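Local coordinates for uncharacterized protein YycE (Bacillus subtilis, PDB 1TWU) that is of unknown function but may be a glyoxalase or fosfomycin-resistance protein of the VOC superfamily, at residues A16-G20 with S70-V74; L80-P86 with R127-S133. One frame throughout, in Å; residues are numbered along the deposited sequence.

Contact 1: residues A16-G20 with S70-V74; sequences ARPTG and STAPV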
ATOM      1  N   ALA A  16       5.521   1.377  -2.754  1.00 23.06           N
ATOM      2  CA  ALA A  16       6.117   1.660  -4.061  1.00 21.80           C
ATOM      3  C   ALA A  16       5.517   0.769  -5.134  1.00 20.72           C
ATOM      4  O   ALA A  16       5.442  -0.445  -4.971  1.00 20.61           O
ATOM      5  CB  ALA A  16       7.623   1.465  -4.002  1.00 20.04           C
ATOM      6  N   ARG A  17       5.086   1.391  -6.226  1.00 21.10           N
ATOM      7  CA  ARG A  17       4.480   0.685  -7.350  1.00 21.50           C
ATOM      8  C   ARG A  17       5.108   1.125  -8.666  1.00 21.87           C
ATOM      9  O   ARG A  17       5.453   2.293  -8.844  1.00 21.71           O
ATOM     10  CB  ARG A  17       2.972   0.962  -7.403  1.00 20.44           C
ATOM     11  CG  ARG A  17       2.200   0.488  -6.176  1.00 21.81           C
ATOM     12  CD  ARG A  17       0.783   1.059  -6.153  1.00 24.29           C
ATOM     13  NE  ARG A  17       0.022   0.712  -7.351  1.00 24.48           N
ATOM     14  CZ  ARG A  17      -0.545  -0.472  -7.568  1.00 27.03           C
ATOM     15  NH1 ARG A  17      -0.447  -1.437  -6.658  1.00 25.52           N
ATOM     16  NH2 ARG A  17      -1.207  -0.692  -8.701  1.00 26.68           N
ATOM     17  N   PRO A  18       5.266   0.191  -9.613  1.00 22.97           N
ATOM     18  CA  PRO A  18       5.850   0.482 -10.926  1.00 22.57           C
ATOM     19  C   PRO A  18       4.802   1.013 -11.908  1.00 22.78           C
ATOM     20  O   PRO A  18       3.609   0.762 -11.749  1.00 22.68           O
ATOM     21  CB  PRO A  18       6.382  -0.869 -11.353  1.00 23.02           C
ATOM     22  CG  PRO A  18       5.310  -1.793 -10.834  1.00 22.72           C
ATOM     23  CD  PRO A  18       5.065  -1.260  -9.439  1.00 22.22           C
ATOM     24  N   THR A  19       5.244   1.744 -12.926  1.00 23.95           N
ATOM     25  CA  THR A  19       4.318   2.274 -13.924  1.00 24.34           C
ATOM     26  C   THR A  19       5.003   2.474 -15.266  1.00 24.60           C
ATOM     27  O   THR A  19       6.219   2.603 -15.340  1.00 25.55           O
ATOM     28  CB  THR A  19       3.694   3.644 -13.482  1.00 24.70           C
ATOM     29  OG1 THR A  19       2.690   4.034 -14.429  1.00 23.05           O
ATOM     30  CG2 THR A  19       4.760   4.743 -13.411  1.00 21.33           C
ATOM     31  N   GLY A  20       4.213   2.481 -16.329  1.00 25.26           N
ATOM     32  CA  GLY A  20       4.762   2.709 -17.649  1.00 25.32           C
ATOM     33  C   GLY A  20       4.292   4.075 -18.126  1.00 27.48           C
ATOM     34  O   GLY A  20       4.597   4.497 -19.242  1.00 28.99           O
ATOM     35  N   SER A  70       8.612  -0.092 -18.731  1.00 42.49           N
ATOM     36  CA  SER A  70       8.182  -0.605 -17.443  1.00 41.01           C
ATOM     37  C   SER A  70       6.676  -0.831 -17.493  1.00 39.12           C
ATOM     38  O   SER A  70       5.964  -0.149 -18.229  1.00 40.02           O
ATOM     39  CB  SER A  70       8.528   0.407 -16.347  1.00 42.28           C
ATOM     40  OG  SER A  70       8.346  -0.148 -15.056  1.00 46.57           O
ATOM     41  N   THR A  71       6.189  -1.795 -16.726  1.00 36.86           N
ATOM     42  CA  THR A  71       4.757  -2.064 -16.696  1.00 36.00           C
ATOM     43  C   THR A  71       4.270  -1.888 -15.267  1.00 35.31           C
ATOM     44  O   THR A  71       5.048  -2.010 -14.321  1.00 35.05           O
ATOM     45  CB  THR A  71       4.428  -3.508 -17.148  1.00 36.41           C
ATOM     46  OG1 THR A  71       4.913  -4.438 -16.173  1.00 35.85           O
ATOM     47  CG2 THR A  71       5.075  -3.815 -18.495  1.00 36.28           C
ATOM     48  N   ALA A  72       2.984  -1.594 -15.115  1.00 33.65           N
ATOM     49  CA  ALA A  72       2.392  -1.422 -13.797  1.00 33.13           C
ATOM     50  C   ALA A  72       1.956  -2.804 -13.318  1.00 32.04           C
ATOM     51  O   ALA A  72       1.890  -3.738 -14.112  1.00 34.04           O
ATOM     52  CB  ALA A  72       1.197  -0.495 -13.889  1.00 30.97           C
ATOM     53  N   PRO A  73       1.668  -2.962 -12.013  1.00 30.89           N
ATOM     54  CA  PRO A  73       1.245  -4.286 -11.548  1.00 28.63           C
ATOM     55  C   PRO A  73       0.007  -4.740 -12.317  1.00 27.87           C
ATOM     56  O   PRO A  73      -0.765  -3.913 -12.804  1.00 26.37           O
ATOM     57  CB  PRO A  73       0.935  -4.052 -10.067  1.00 27.83           C
ATOM     58  CG  PRO A  73       1.849  -2.935  -9.697  1.00 28.78           C
ATOM     59  CD  PRO A  73       1.743  -2.010 -10.889  1.00 29.46           C
ATOM     60  N   VAL A  74      -0.171  -6.048 -12.446  1.00 27.68           N
ATOM     61  CA  VAL A  74      -1.352  -6.560 -13.124  1.00 27.80           C
ATOM     62  C   VAL A  74      -2.517  -6.199 -12.203  1.00 28.57           C
ATOM     63  O   VAL A  74      -2.548  -6.611 -11.041  1.00 28.21           O
ATOM     64  CB  VAL A  74      -1.291  -8.089 -13.299  1.00 26.62           C
ATOM     65  CG1 VAL A  74      -2.585  -8.594 -13.908  1.00 23.95           C
ATOM     66  CG2 VAL A  74      -0.108  -8.460 -14.180  1.00 24.24           C
TER
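The rings of Pro-18 and Pro-73 reach toward each other, CG of Pro-18 lying 3.6 Å from CD of Pro-73, and this apolar pair is the compact part of the contact. It joins the last residues of strand 12-18, an outermost strand of the first four-stranded sheet within this chain, and the chain just after them to the linker between strands 59-66 and 80-84. The Pro-18 carbonyl adds to the packing: its O lies 3.2 Å from CA of Ala-72 in a CA-H...O contact with an angle of 146° at the hydrogen. CB of Ala-72 rests 3.5 Å from the same Pro-18 O. Next to the prolines, the Arg-17 chain is bent at chi3 (57°), and one face of its guanidinium lies against Pro-73, whose CG is offset toward the rim; the group also makes a cation-pi contact with Trp-126. Toward Gly-20 and Thr-71, both exposed, the contact turns to solvent and consists of a few close approaches involving mostly backbone atoms: CA of Gly-20 lies 3.2 Å from O of Ser-70, and CB of Ser-70 3.3 Å from O of Thr-19. The Thr-19 hydroxyl is hydrogen-bonded outside the two segments, to Asp-124 and to the backbone N of Gln-21. The second subunit borders the contact too, with Pro-18 packing on its His-76 and Pro-73 on its Ser-79. Between the two segments the chemistry is thus mainly close packing with a CA-H...O interaction, which implies that the linker's position against Pro-18 and its neighbours depends partly on the second subunit.

Contact 2: residues L80-P86 with R127-S133; sequences LLVFYVP and RIVFMNS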
ATOM      1  N   LEU A  80      -6.927  -2.916  -3.296  1.00 25.47           N
ATOM      2  CA  LEU A  80      -7.407  -1.568  -3.012  1.00 23.75           C
ATOM      3  C   LEU A  80      -6.513  -0.634  -2.191  1.00 24.51           C
ATOM      4  O   LEU A  80      -5.574  -1.055  -1.508  1.00 24.35           O
ATOM      5  CB  LEU A  80      -8.739  -1.662  -2.255  1.00 20.99           C
ATOM      6  CG  LEU A  80     -10.044  -2.323  -2.723  1.00 23.05           C
ATOM      7  CD1 LEU A  80      -9.889  -3.030  -4.050  1.00 19.95           C
ATOM      8  CD2 LEU A  80     -10.517  -3.274  -1.623  1.00 19.21           C
ATOM      9  N   LEU A  81      -6.848   0.650  -2.280  1.00 24.46           N
ATOM     10  CA  LEU A  81      -6.229   1.716  -1.497  1.00 23.33           C
ATOM     11  C   LEU A  81      -7.499   2.405  -1.005  1.00 23.27           C
ATOM     12  O   LEU A  81      -8.200   3.051  -1.781  1.00 23.12           O
ATOM     13  CB  LEU A  81      -5.405   2.689  -2.348  1.00 21.66           C
ATOM     14  CG  LEU A  81      -4.963   3.933  -1.551  1.00 22.41           C
ATOM     15  CD1 LEU A  81      -4.204   3.508  -0.306  1.00 21.02           C
ATOM     16  CD2 LEU A  81      -4.093   4.843  -2.405  1.00 22.18           C
ATOM     17  N   VAL A  82      -7.812   2.237   0.273  1.00 23.31           N
ATOM     18  CA  VAL A  82      -9.028   2.812   0.820  1.00 23.42           C
ATOM     19  C   VAL A  82      -8.853   4.078   1.655  1.00 25.01           C
ATOM     20  O   VAL A  82      -8.068   4.120   2.606  1.00 24.43           O
ATOM     21  CB  VAL A  82      -9.789   1.778   1.681  1.00 22.68           C
ATOM     22  CG1 VAL A  82     -11.169   2.320   2.037  1.00 20.87           C
ATOM     23  CG2 VAL A  82      -9.909   0.458   0.939  1.00 23.54           C
ATOM     24  N   PHE A  83      -9.598   5.114   1.281  1.00 26.23           N
ATOM     25  CA  PHE A  83      -9.588   6.380   1.997  1.00 26.74           C
ATOM     26  C   PHE A  83     -10.916   6.456   2.741  1.00 27.98           C
ATOM     27  O   PHE A  83     -11.971   6.461   2.110  1.00 28.84           O
ATOM     28  CB  PHE A  83      -9.506   7.551   1.019  1.00 27.51           C
ATOM     29  CG  PHE A  83      -8.134   7.781   0.443  1.00 29.02           C
ATOM     30  CD1 PHE A  83      -7.107   8.294   1.234  1.00 27.42           C
ATOM     31  CD2 PHE A  83      -7.876   7.512  -0.902  1.00 28.33           C
ATOM     32  CE1 PHE A  83      -5.847   8.542   0.694  1.00 27.29           C
ATOM     33  CE2 PHE A  83      -6.617   7.755  -1.451  1.00 28.48           C
ATOM     34  CZ  PHE A  83      -5.600   8.272  -0.652  1.00 27.83           C
ATOM     35  N   TYR A  84     -10.869   6.490   4.071  1.00 29.03           N
ATOM     36  CA  TYR A  84     -12.086   6.597   4.882  1.00 30.12           C
ATOM     37  C   TYR A  84     -12.410   8.079   5.037  1.00 31.04           C
ATOM     38  O   TYR A  84     -11.759   8.788   5.803  1.00 31.90           O
ATOM     39  CB  TYR A  84     -11.872   5.943   6.251  1.00 28.74           C
ATOM     40  CG  TYR A  84     -11.881   4.437   6.172  1.00 29.90           C
ATOM     41  CD1 TYR A  84     -13.082   3.737   6.077  1.00 28.27           C
ATOM     42  CD2 TYR A  84     -10.690   3.715   6.102  1.00 30.43           C
ATOM     43  CE1 TYR A  84     -13.101   2.354   5.906  1.00 30.48           C
ATOM     44  CE2 TYR A  84     -10.693   2.329   5.926  1.00 30.79           C
ATOM     45  CZ  TYR A  84     -11.902   1.655   5.828  1.00 31.12           C
ATOM     46  OH  TYR A  84     -11.918   0.291   5.639  1.00 30.56           O
ATOM     47  N   VAL A  85     -13.399   8.550   4.284  1.00 31.45           N
ATOM     48  CA  VAL A  85     -13.778   9.956   4.330  1.00 33.09           C
ATOM     49  C   VAL A  85     -15.153  10.105   4.956  1.00 33.86           C
ATOM     50  O   VAL A  85     -16.167  10.084   4.262  1.00 35.16           O
ATOM     51  CB  VAL A  85     -13.819  10.572   2.926  1.00 32.21           C
ATOM     52  CG1 VAL A  85     -13.943  12.081   3.038  1.00 33.33           C
ATOM     53  CG2 VAL A  85     -12.579  10.188   2.151  1.00 30.30           C
ATOM     54  N   PRO A  86     -15.203  10.265   6.285  1.00 34.31           N
ATOM     55  CA  PRO A  86     -16.463  10.417   7.020  1.00 35.20           C
ATOM     56  C   PRO A  86     -17.387  11.563   6.561  1.00 35.83           C
ATOM     57  O   PRO A  86     -18.607  11.459   6.681  1.00 36.01           O
ATOM     58  CB  PRO A  86     -15.997  10.552   8.474  1.00 34.86           C
ATOM     59  CG  PRO A  86     -14.606  11.121   8.349  1.00 34.74           C
ATOM     60  CD  PRO A  86     -14.043  10.363   7.189  1.00 33.87           C
ATOM     61  N   ARG A 127      -7.462   0.090  -7.615  1.00 23.58           N
ATOM     62  CA  ARG A 127      -8.779   0.501  -7.130  1.00 24.72           C
ATOM     63  C   ARG A 127      -8.682   1.484  -5.956  1.00 24.99           C
ATOM     64  O   ARG A 127      -8.295   1.116  -4.846  1.00 23.51           O
ATOM     65  CB  ARG A 127      -9.597  -0.730  -6.701  1.00 26.62           C
ATOM     66  CG  ARG A 127      -9.939  -1.727  -7.818  1.00 29.25           C
ATOM     67  CD  ARG A 127     -10.912  -1.138  -8.816  1.00 30.92           C
ATOM     68  NE  ARG A 127     -11.172  -2.014  -9.960  1.00 34.17           N
ATOM     69  CZ  ARG A 127     -12.163  -2.901 -10.038  1.00 35.14           C
ATOM     70  NH1 ARG A 127     -13.014  -3.061  -9.035  1.00 35.61           N
ATOM     71  NH2 ARG A 127     -12.324  -3.609 -11.144  1.00 36.05           N
ATOM     72  N   ILE A 128      -9.031   2.738  -6.214  1.00 23.39           N
ATOM     73  CA  ILE A 128      -8.996   3.761  -5.177  1.00 23.44           C
ATOM     74  C   ILE A 128     -10.419   3.891  -4.611  1.00 23.97           C
ATOM     75  O   ILE A 128     -11.349   4.338  -5.293  1.00 22.45           O
ATOM     76  CB  ILE A 128      -8.510   5.126  -5.746  1.00 22.06           C
ATOM     77  CG1 ILE A 128      -7.273   4.917  -6.628  1.00 21.30           C
ATOM     78  CG2 ILE A 128      -8.165   6.081  -4.604  1.00 22.31           C
ATOM     79  CD1 ILE A 128      -6.138   4.191  -5.941  1.00 20.56           C
ATOM     80  N   VAL A 129     -10.584   3.487  -3.359  1.00 24.38           N
ATOM     81  CA  VAL A 129     -11.890   3.530  -2.723  1.00 24.15           C
ATOM     82  C   VAL A 129     -12.041   4.662  -1.716  1.00 25.32           C
ATOM     83  O   VAL A 129     -11.134   4.965  -0.942  1.00 24.46           O
ATOM     84  CB  VAL A 129     -12.195   2.180  -2.018  1.00 23.04           C
ATOM     85  CG1 VAL A 129     -13.648   2.142  -1.533  1.00 21.38           C
ATOM     86  CG2 VAL A 129     -11.916   1.035  -2.972  1.00 23.65           C
ATOM     87  N   PHE A 130     -13.204   5.293  -1.753  1.00 26.52           N
ATOM     88  CA  PHE A 130     -13.537   6.367  -0.830  1.00 28.21           C
ATOM     89  C   PHE A 130     -14.761   5.858  -0.063  1.00 28.99           C
ATOM     90  O   PHE A 130     -15.869   5.793  -0.602  1.00 28.44           O
ATOM     91  CB  PHE A 130     -13.843   7.639  -1.623  1.00 28.51           C
ATOM     92  CG  PHE A 130     -12.680   8.116  -2.444  1.00 29.15           C
ATOM     93  CD1 PHE A 130     -11.741   8.993  -1.905  1.00 30.51           C
ATOM     94  CD2 PHE A 130     -12.486   7.639  -3.737  1.00 28.23           C
ATOM     95  CE1 PHE A 130     -10.619   9.390  -2.641  1.00 30.40           C
ATOM     96  CE2 PHE A 130     -11.373   8.025  -4.481  1.00 28.93           C
ATOM     97  CZ  PHE A 130     -10.436   8.902  -3.931  1.00 29.57           C
ATOM     98  N   MET A 131     -14.538   5.459   1.187  1.00 30.67           N
ATOM     99  CA  MET A 131     -15.600   4.921   2.028  1.00 32.40           C
ATOM    100  C   MET A 131     -16.107   5.956   3.032  1.00 34.24           C
ATOM    101  O   MET A 131     -15.326   6.589   3.755  1.00 33.27           O
ATOM    102  CB  MET A 131     -15.097   3.663   2.753  1.00 33.00           C
ATOM    103  CG  MET A 131     -16.135   2.933   3.614  1.00 34.73           C
ATOM    104  SD  MET A 131     -17.648   2.411   2.762  1.00 35.34           S
ATOM    105  CE  MET A 131     -17.001   1.359   1.515  1.00 33.90           C
ATOM    106  N   ASN A 132     -17.425   6.129   3.062  1.00 35.96           N
ATOM    107  CA  ASN A 132     -18.045   7.091   3.960  1.00 37.70           C
ATOM    108  C   ASN A 132     -18.137   6.544   5.373  1.00 37.84           C
ATOM    109  O   ASN A 132     -19.217   6.187   5.834  1.00 39.69           O
ATOM    110  CB  ASN A 132     -19.449   7.448   3.472  1.00 38.54           C
ATOM    111  CG  ASN A 132     -20.013   8.669   4.175  1.00 39.54           C
ATOM    112  OD1 ASN A 132     -21.226   8.872   4.211  1.00 41.78           O
ATOM    113  ND2 ASN A 132     -19.131   9.500   4.722  1.00 39.63           N
ATOM    114  N   SER A 133     -17.006   6.462   6.058  1.00 37.88           N
ATOM    115  CA  SER A 133     -17.001   5.977   7.429  1.00 39.50           C
ATOM    116  C   SER A 133     -15.726   6.425   8.117  1.00 39.76           C
ATOM    117  O   SER A 133     -14.958   7.204   7.562  1.00 40.72           O
ATOM    118  CB  SER A 133     -17.131   4.448   7.477  1.00 39.36           C
ATOM    119  OG  SER A 133     -15.955   3.798   7.035  1.00 40.07           O
TER
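This is a buried parallel strand pair in the second beta-alpha-beta-beta-beta module of a VOC-type fold, where the module's first and last strands are neighbours in its mixed sheet. Strand 80-84, outermost within this chain, runs beside strand 127-131, with 22° between the directions of the two short segments. Backbone hydrogen bonds alternate between the strands, the straightest running from Phe-83 N to Val-129 O (2.7 Å, 176°). Leu-81, Phe-83, Ile-128 and Phe-130 share one face. The two phenyl rings point the same way with planes nearly parallel but slid apart, and CG2 of Ile-128 meets the Phe-83 ring in plane at its edge, 3.9 Å from CE2. On the other face, CG of Met-131 lies 3.8 Å from CE1 of Tyr-84, and Trp-113 packs on both side chains. Strand 80-84 also pairs antiparallel with a strand of the second subunit, continuing the sheet across the interface. Beyond the strands, Asn-132 is the centre of an inverse gamma turn. With its CG anti to the backbone N (chi1 -167°), its amide reaches back across: ND2 of Asn-132 donates to Val-85 O at 3.1 Å and, weakly, to Pro-86 O at 2.8 Å.

Contact 2 is a buried strand pair within the second sheet, whereas contact 1 is partly buried and lies at the edge of the first sheet, where the linker after strand 59-66 passes over Pro-18. They share no element and do not touch: their centres are about 22 Å apart, on opposite sides of the chain's centre. Contact 1 closes before contact 2 opens, in keeping with two successive sheets of the same 1-4-3-2 strand order. Regular backbone hydrogen bonding unites the segments of contact 2; contact 1 has proline packing and a CA-H...O contact, with no clear hydrogen bond between its segments. Both border the second subunit, where Ala-16 of one chain packs on Leu-80 of the other.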